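Local structure of prophenoloxidase b (Marsupenaeus japonicus, 3WKY) at residues Ile489-Leu503 against Asp531-Ile545. The protein is a type 3 copper protein of the haemolymph, the precursor of a phenoloxidase that probably hydroxylates monophenols and oxidises o-diphenols. Sequence-based numbering, arbitrary orientation.
Sequences ITVNNPTSDFKRMKL and DVFETDPIAPGIAYI. With NAG (2-acetamido-2-deoxy-beta-D-glucopyranose), chain E.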
loop_
_atom_site.group_PDB
_atom_site.type_symbol
_atom_site.label_atom_id
_atom_site.label_comp_id
_atom_site.label_asym_id
_atom_site.label_seq_id
_atom_site.Cartn_x
_atom_site.Cartn_y
_atom_site.Cartn_z
ATOM N N ILE A 489 -42.549 19.807 -36.393
ATOM C CA ILE A 489 -42.045 18.743 -37.230
ATOM C C ILE A 489 -42.863 18.745 -38.519
ATOM O O ILE A 489 -44.092 18.702 -38.474
ATOM C CB ILE A 489 -42.212 17.368 -36.563
ATOM C CG1 ILE A 489 -41.636 17.377 -35.134
ATOM C CG2 ILE A 489 -41.556 16.279 -37.411
ATOM C CD1 ILE A 489 -40.185 17.837 -35.053
ATOM N N THR A 490 -42.178 18.809 -39.654
ATOM C CA THR A 490 -42.846 18.694 -40.949
ATOM C C THR A 490 -42.707 17.253 -41.417
ATOM O O THR A 490 -41.588 16.733 -41.511
ATOM C CB THR A 490 -42.206 19.632 -41.979
ATOM O OG1 THR A 490 -42.253 20.984 -41.490
ATOM C CG2 THR A 490 -42.953 19.561 -43.320
ATOM N N VAL A 491 -43.833 16.595 -41.694
ATOM C CA VAL A 491 -43.795 15.212 -42.155
ATOM C C VAL A 491 -44.556 15.039 -43.472
ATOM O O VAL A 491 -45.332 15.909 -43.869
ATOM C CB VAL A 491 -44.367 14.238 -41.121
ATOM C CG1 VAL A 491 -43.668 14.414 -39.770
ATOM C CG2 VAL A 491 -45.864 14.433 -40.963
ATOM N N ASN A 492 -44.322 13.916 -44.139
ATOM C CA ASN A 492 -45.115 13.556 -45.309
ATOM C C ASN A 492 -45.688 12.161 -45.181
ATOM O O ASN A 492 -44.976 11.213 -44.836
ATOM C CB ASN A 492 -44.301 13.649 -46.600
ATOM C CG ASN A 492 -45.169 13.464 -47.842
ATOM O OD1 ASN A 492 -46.124 14.214 -48.048
ATOM N ND2 ASN A 492 -44.849 12.462 -48.667
ATOM N N ASN A 493 -46.985 12.040 -45.449
ATOM C CA ASN A 493 -47.622 10.744 -45.572
ATOM C C ASN A 493 -47.789 10.489 -47.061
ATOM O O ASN A 493 -48.643 11.105 -47.702
ATOM C CB ASN A 493 -48.983 10.762 -44.877
ATOM C CG ASN A 493 -49.765 9.477 -45.070
ATOM O OD1 ASN A 493 -49.309 8.536 -45.721
ATOM N ND2 ASN A 493 -50.958 9.430 -44.487
ATOM N N PRO A 494 -46.955 9.598 -47.619
ATOM C CA PRO A 494 -46.989 9.317 -49.057
ATOM C C PRO A 494 -48.002 8.240 -49.413
ATOM O O PRO A 494 -48.133 7.907 -50.587
ATOM C CB PRO A 494 -45.578 8.805 -49.338
ATOM C CG PRO A 494 -45.192 8.098 -48.051
ATOM C CD PRO A 494 -45.812 8.942 -46.949
ATOM N N THR A 495 -48.707 7.703 -48.426
ATOM C CA THR A 495 -49.661 6.638 -48.696
ATOM C C THR A 495 -51.033 7.207 -49.088
ATOM O O THR A 495 -51.221 8.427 -49.139
ATOM C CB THR A 495 -49.827 5.699 -47.507
ATOM O OG1 THR A 495 -50.650 6.325 -46.516
ATOM C CG2 THR A 495 -48.443 5.336 -46.899
ATOM N N SER A 496 -51.990 6.317 -49.334
ATOM C CA SER A 496 -53.310 6.733 -49.804
ATOM C C SER A 496 -54.347 6.763 -48.683
ATOM O O SER A 496 -55.522 7.041 -48.920
ATOM C CB SER A 496 -53.788 5.826 -50.939
ATOM O OG SER A 496 -54.033 4.511 -50.473
ATOM N N ASP A 497 -53.921 6.481 -47.457
ATOM C CA ASP A 497 -54.865 6.594 -46.354
ATOM C C ASP A 497 -54.276 7.324 -45.162
ATOM O O ASP A 497 -53.101 7.694 -45.163
ATOM C CB ASP A 497 -55.429 5.231 -45.945
ATOM C CG ASP A 497 -56.873 5.320 -45.461
ATOM O OD1 ASP A 497 -57.315 6.422 -45.061
ATOM O OD2 ASP A 497 -57.567 4.281 -45.474
ATOM N N PHE A 498 -55.129 7.594 -44.178
ATOM C CA PHE A 498 -54.705 8.289 -42.974
ATOM C C PHE A 498 -53.777 7.365 -42.200
ATOM O O PHE A 498 -53.980 6.148 -42.183
ATOM C CB PHE A 498 -55.909 8.656 -42.110
ATOM C CG PHE A 498 -56.621 9.893 -42.562
ATOM C CD1 PHE A 498 -57.495 9.851 -43.639
ATOM C CD2 PHE A 498 -56.414 11.104 -41.917
ATOM C CE1 PHE A 498 -58.149 10.996 -44.063
ATOM C CE2 PHE A 498 -57.067 12.253 -42.336
ATOM C CZ PHE A 498 -57.936 12.197 -43.415
ATOM N N LYS A 499 -52.763 7.938 -41.560
ATOM C CA LYS A 499 -51.806 7.130 -40.810
ATOM C C LYS A 499 -51.641 7.705 -39.411
ATOM O O LYS A 499 -51.562 8.923 -39.244
ATOM C CB LYS A 499 -50.450 7.108 -41.518
ATOM C CG LYS A 499 -50.413 6.369 -42.853
ATOM C CD LYS A 499 -50.572 4.871 -42.663
ATOM C CE LYS A 499 -50.431 4.140 -43.989
ATOM N NZ LYS A 499 -50.701 2.686 -43.842
ATOM N N ARG A 500 -51.617 6.827 -38.414
ATOM C CA ARG A 500 -51.322 7.231 -37.046
ATOM C C ARG A 500 -49.818 7.114 -36.849
ATOM O O ARG A 500 -49.183 6.198 -37.382
ATOM C CB ARG A 500 -52.001 6.307 -36.036
ATOM C CG ARG A 500 -53.516 6.274 -36.082
ATOM C CD ARG A 500 -54.074 5.429 -34.932
ATOM N NE ARG A 500 -53.380 4.150 -34.787
ATOM C CZ ARG A 500 -53.559 3.106 -35.594
ATOM N NH1 ARG A 500 -54.410 3.194 -36.610
ATOM N NH2 ARG A 500 -52.891 1.975 -35.393
ATOM N N MET A 501 -49.242 8.032 -36.089
ATOM C CA MET A 501 -47.839 7.881 -35.756
ATOM C C MET A 501 -47.524 8.366 -34.353
ATOM O O MET A 501 -48.282 9.145 -33.761
ATOM C CB MET A 501 -46.980 8.613 -36.772
ATOM C CG MET A 501 -47.204 10.076 -36.760
ATOM S SD MET A 501 -45.634 10.857 -36.451
ATOM C CE MET A 501 -45.682 12.106 -37.716
ATOM N N LYS A 502 -46.411 7.871 -33.822
ATOM C CA LYS A 502 -45.871 8.362 -32.560
ATOM C C LYS A 502 -44.551 9.077 -32.864
ATOM O O LYS A 502 -43.678 8.523 -33.530
ATOM C CB LYS A 502 -45.670 7.205 -31.583
ATOM C CG LYS A 502 -44.792 7.554 -30.378
ATOM C CD LYS A 502 -45.050 6.603 -29.211
ATOM C CE LYS A 502 -46.217 7.096 -28.372
ATOM N NZ LYS A 502 -46.529 6.174 -27.244
ATOM N N LEU A 503 -44.435 10.329 -32.429
ATOM C CA LEU A 503 -43.192 11.068 -32.589
ATOM C C LEU A 503 -42.333 10.784 -31.354
ATOM O O LEU A 503 -42.833 10.786 -30.231
ATOM C CB LEU A 503 -43.463 12.558 -32.715
ATOM C CG LEU A 503 -43.932 12.977 -34.114
ATOM C CD1 LEU A 503 -44.390 14.426 -34.111
ATOM C CD2 LEU A 503 -42.794 12.776 -35.106
ATOM N N ASP A 531 -39.719 14.450 -25.810
ATOM C CA ASP A 531 -41.156 14.335 -26.062
ATOM C C ASP A 531 -41.432 13.063 -26.853
ATOM O O ASP A 531 -40.851 12.844 -27.924
ATOM C CB ASP A 531 -41.636 15.563 -26.853
ATOM C CG ASP A 531 -43.114 15.894 -26.618
ATOM O OD1 ASP A 531 -43.780 15.231 -25.793
ATOM O OD2 ASP A 531 -43.603 16.856 -27.256
ATOM N N VAL A 532 -42.304 12.215 -26.316
ATOM C CA VAL A 532 -42.709 10.988 -26.992
ATOM C C VAL A 532 -44.220 10.915 -26.866
ATOM O O VAL A 532 -44.739 10.827 -25.757
ATOM C CB VAL A 532 -42.067 9.733 -26.341
ATOM C CG1 VAL A 532 -42.718 8.452 -26.870
ATOM C CG2 VAL A 532 -40.559 9.716 -26.576
ATOM N N PHE A 533 -44.935 10.979 -27.991
ATOM C CA PHE A 533 -46.387 11.099 -27.932
ATOM C C PHE A 533 -47.034 10.672 -29.251
ATOM O O PHE A 533 -46.382 10.703 -30.303
ATOM C CB PHE A 533 -46.760 12.555 -27.641
ATOM C CG PHE A 533 -46.462 13.484 -28.780
ATOM C CD1 PHE A 533 -45.184 14.001 -28.956
ATOM C CD2 PHE A 533 -47.453 13.825 -29.692
ATOM C CE1 PHE A 533 -44.898 14.843 -30.013
ATOM C CE2 PHE A 533 -47.173 14.665 -30.749
ATOM C CZ PHE A 533 -45.896 15.174 -30.914
ATOM N N GLU A 534 -48.309 10.283 -29.202
ATOM C CA GLU A 534 -49.035 9.964 -30.433
ATOM C C GLU A 534 -49.717 11.202 -31.011
ATOM O O GLU A 534 -50.262 12.030 -30.287
ATOM C CB GLU A 534 -50.060 8.840 -30.230
ATOM C CG GLU A 534 -50.761 8.431 -31.534
ATOM C CD GLU A 534 -51.685 7.237 -31.384
ATOM O OE1 GLU A 534 -51.570 6.509 -30.375
ATOM O OE2 GLU A 534 -52.531 7.031 -32.286
ATOM N N THR A 535 -49.667 11.329 -32.330
ATOM C CA THR A 535 -50.289 12.455 -33.017
ATOM C C THR A 535 -51.722 12.116 -33.399
ATOM O O THR A 535 -52.157 10.965 -33.277
ATOM C CB THR A 535 -49.556 12.768 -34.320
ATOM O OG1 THR A 535 -49.722 11.667 -35.222
ATOM C CG2 THR A 535 -48.072 13.005 -34.063
ATOM N N ASP A 536 -52.457 13.121 -33.864
ATOM C CA ASP A 536 -53.700 12.865 -34.577
ATOM C C ASP A 536 -53.323 12.108 -35.846
ATOM O O ASP A 536 -52.190 12.226 -36.319
ATOM C CB ASP A 536 -54.385 14.183 -34.951
ATOM C CG ASP A 536 -54.804 14.991 -33.737
ATOM O OD1 ASP A 536 -55.248 14.381 -32.739
ATOM O OD2 ASP A 536 -54.691 16.235 -33.783
ATOM N N PRO A 537 -54.259 11.319 -36.396
ATOM C CA PRO A 537 -54.026 10.674 -37.695
ATOM C C PRO A 537 -53.535 11.679 -38.739
ATOM O O PRO A 537 -54.021 12.813 -38.777
ATOM C CB PRO A 537 -55.414 10.157 -38.075
ATOM C CG PRO A 537 -56.074 9.893 -36.762
ATOM C CD PRO A 537 -55.575 10.966 -35.828
ATOM N N ILE A 538 -52.565 11.272 -39.553
ATOM C CA ILE A 538 -51.978 12.149 -40.557
ATOM C C ILE A 538 -52.635 11.861 -41.909
ATOM O O ILE A 538 -52.613 10.722 -42.379
ATOM C CB ILE A 538 -50.448 11.899 -40.681
ATOM C CG1 ILE A 538 -49.766 12.004 -39.310
ATOM C CG2 ILE A 538 -49.805 12.881 -41.644
ATOM C CD1 ILE A 538 -49.772 13.397 -38.744
ATOM N N ALA A 539 -53.231 12.883 -42.511
ATOM C CA ALA A 539 -53.847 12.743 -43.832
ATOM C C ALA A 539 -52.768 12.523 -44.877
ATOM O O ALA A 539 -51.630 12.975 -44.700
ATOM C CB ALA A 539 -54.647 13.992 -44.175
ATOM N N PRO A 540 -53.120 11.848 -45.984
ATOM C CA PRO A 540 -52.187 11.773 -47.109
ATOM C C PRO A 540 -51.658 13.162 -47.432
ATOM O O PRO A 540 -52.423 14.130 -47.388
ATOM C CB PRO A 540 -53.067 11.249 -48.245
ATOM C CG PRO A 540 -54.045 10.355 -47.536
ATOM C CD PRO A 540 -54.339 11.050 -46.220
ATOM N N GLY A 541 -50.361 13.266 -47.704
ATOM C CA GLY A 541 -49.737 14.554 -47.937
ATOM C C GLY A 541 -48.924 15.084 -46.763
ATOM O O GLY A 541 -48.621 14.368 -45.802
ATOM N N ILE A 542 -48.592 16.367 -46.847
ATOM C CA ILE A 542 -47.722 17.023 -45.877
ATOM C C ILE A 542 -48.478 17.509 -44.639
ATOM O O ILE A 542 -49.597 17.997 -44.738
ATOM C CB ILE A 542 -46.961 18.191 -46.549
ATOM C CG1 ILE A 542 -45.861 17.634 -47.455
ATOM C CG2 ILE A 542 -46.371 19.147 -45.523
ATOM C CD1 ILE A 542 -44.928 18.683 -48.008
ATOM N N ALA A 543 -47.871 17.352 -43.461
ATOM C CA ALA A 543 -48.475 17.850 -42.226
ATOM C C ALA A 543 -47.426 18.528 -41.358
ATOM O O ALA A 543 -46.235 18.201 -41.430
ATOM C CB ALA A 543 -49.161 16.725 -41.456
ATOM N N TYR A 544 -47.878 19.487 -40.559
ATOM C CA TYR A 544 -47.023 20.178 -39.608
ATOM C C TYR A 544 -47.530 19.848 -38.220
ATOM O O TYR A 544 -48.719 20.009 -37.932
ATOM C CB TYR A 544 -47.065 21.690 -39.843
ATOM C CG TYR A 544 -46.744 22.084 -41.269
ATOM C CD1 TYR A 544 -45.429 22.177 -41.700
ATOM C CD2 TYR A 544 -47.756 22.356 -42.185
ATOM C CE1 TYR A 544 -45.125 22.526 -42.999
ATOM C CE2 TYR A 544 -47.456 22.710 -43.489
ATOM C CZ TYR A 544 -46.139 22.792 -43.888
ATOM O OH TYR A 544 -45.819 23.143 -45.178
ATOM N N ILE A 545 -46.642 19.356 -37.361
ATOM C CA ILE A 545 -47.032 19.017 -35.999
ATOM C C ILE A 545 -46.226 19.894 -35.052
ATOM O O ILE A 545 -44.991 19.874 -35.073
ATOM C CB ILE A 545 -46.794 17.531 -35.674
ATOM C CG1 ILE A 545 -47.622 16.635 -36.597
ATOM C CG2 ILE A 545 -47.156 17.241 -34.233
ATOM C CD1 ILE A 545 -46.798 15.871 -37.598
HETATM C C1 NAG E . -47.383 0.985 -43.298
HETATM C C2 NAG E . -46.501 -0.141 -42.727
HETATM C C3 NAG E . -47.187 -1.493 -42.492
HETATM C C4 NAG E . -48.706 -1.431 -42.389
HETATM C C5 NAG E . -49.238 -0.503 -43.459
HETATM C C6 NAG E . -50.763 -0.515 -43.484
HETATM C C7 NAG E . -44.193 0.196 -43.515
HETATM C C8 NAG E . -43.584 0.746 -44.773
HETATM N N2 NAG E . -45.388 -0.382 -43.637
HETATM O O3 NAG E . -46.681 -2.055 -41.301
HETATM O O4 NAG E . -49.258 -2.717 -42.565
HETATM O O5 NAG E . -48.775 0.785 -43.142
HETATM O O6 NAG E . -51.252 -0.217 -42.193
HETATM O O7 NAG E . -43.578 0.291 -42.452
#
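Two antiparallel ladders at the edge of the hemocyanin Ig-like domain, one in each of its sheets, join Ile489-Leu503 to Asp531-Ile545. Strands 489-493 and 541-545 run at 152° with axes 4.6 Å apart; Asn493 and Gly541 form their last hydrogen-bonded pair. There the Asn493 amide takes over: ND2 donates to Ile538 O across the contact (3.0 Å) and to Asp497 O in its own loop (2.8 Å), while OD1 accepts from Thr495 N, an Asx turn, and from Thr495 OG1 on a lone pair. With CG anti to the backbone N (chi1 175°), the amide lies between the two loops. A leucine in its place would probably leave Ile538 O with Lys499 N alone of its two donors and free the 494-497 turn to shift. Ala539 CA sits over a face of the Phe498 ring, a CH-pi contact 3.9 Å from the centroid. Met501 CE meets Ile545 CD1 tip to tip (3.9 Å) and Leu503 CD1 lies 3.9 Å from Ile545 CG2, so side chains of both sheets share one apolar interior. Within its own sheet, the Val491 side chain crosses that of Ile545 at about a right angle, CG2 3.8 Å from CD1. Leu503 CD1 packs on Phe533 CZ (3.6 Å). Lys499 NZ reaches the N-acetylglucosamine O5. Strand 424-432 flanks 485-493 opposite 541-548, and strand 588-598 borders 501-509, its Val594 touching both Ile489 and Leu503.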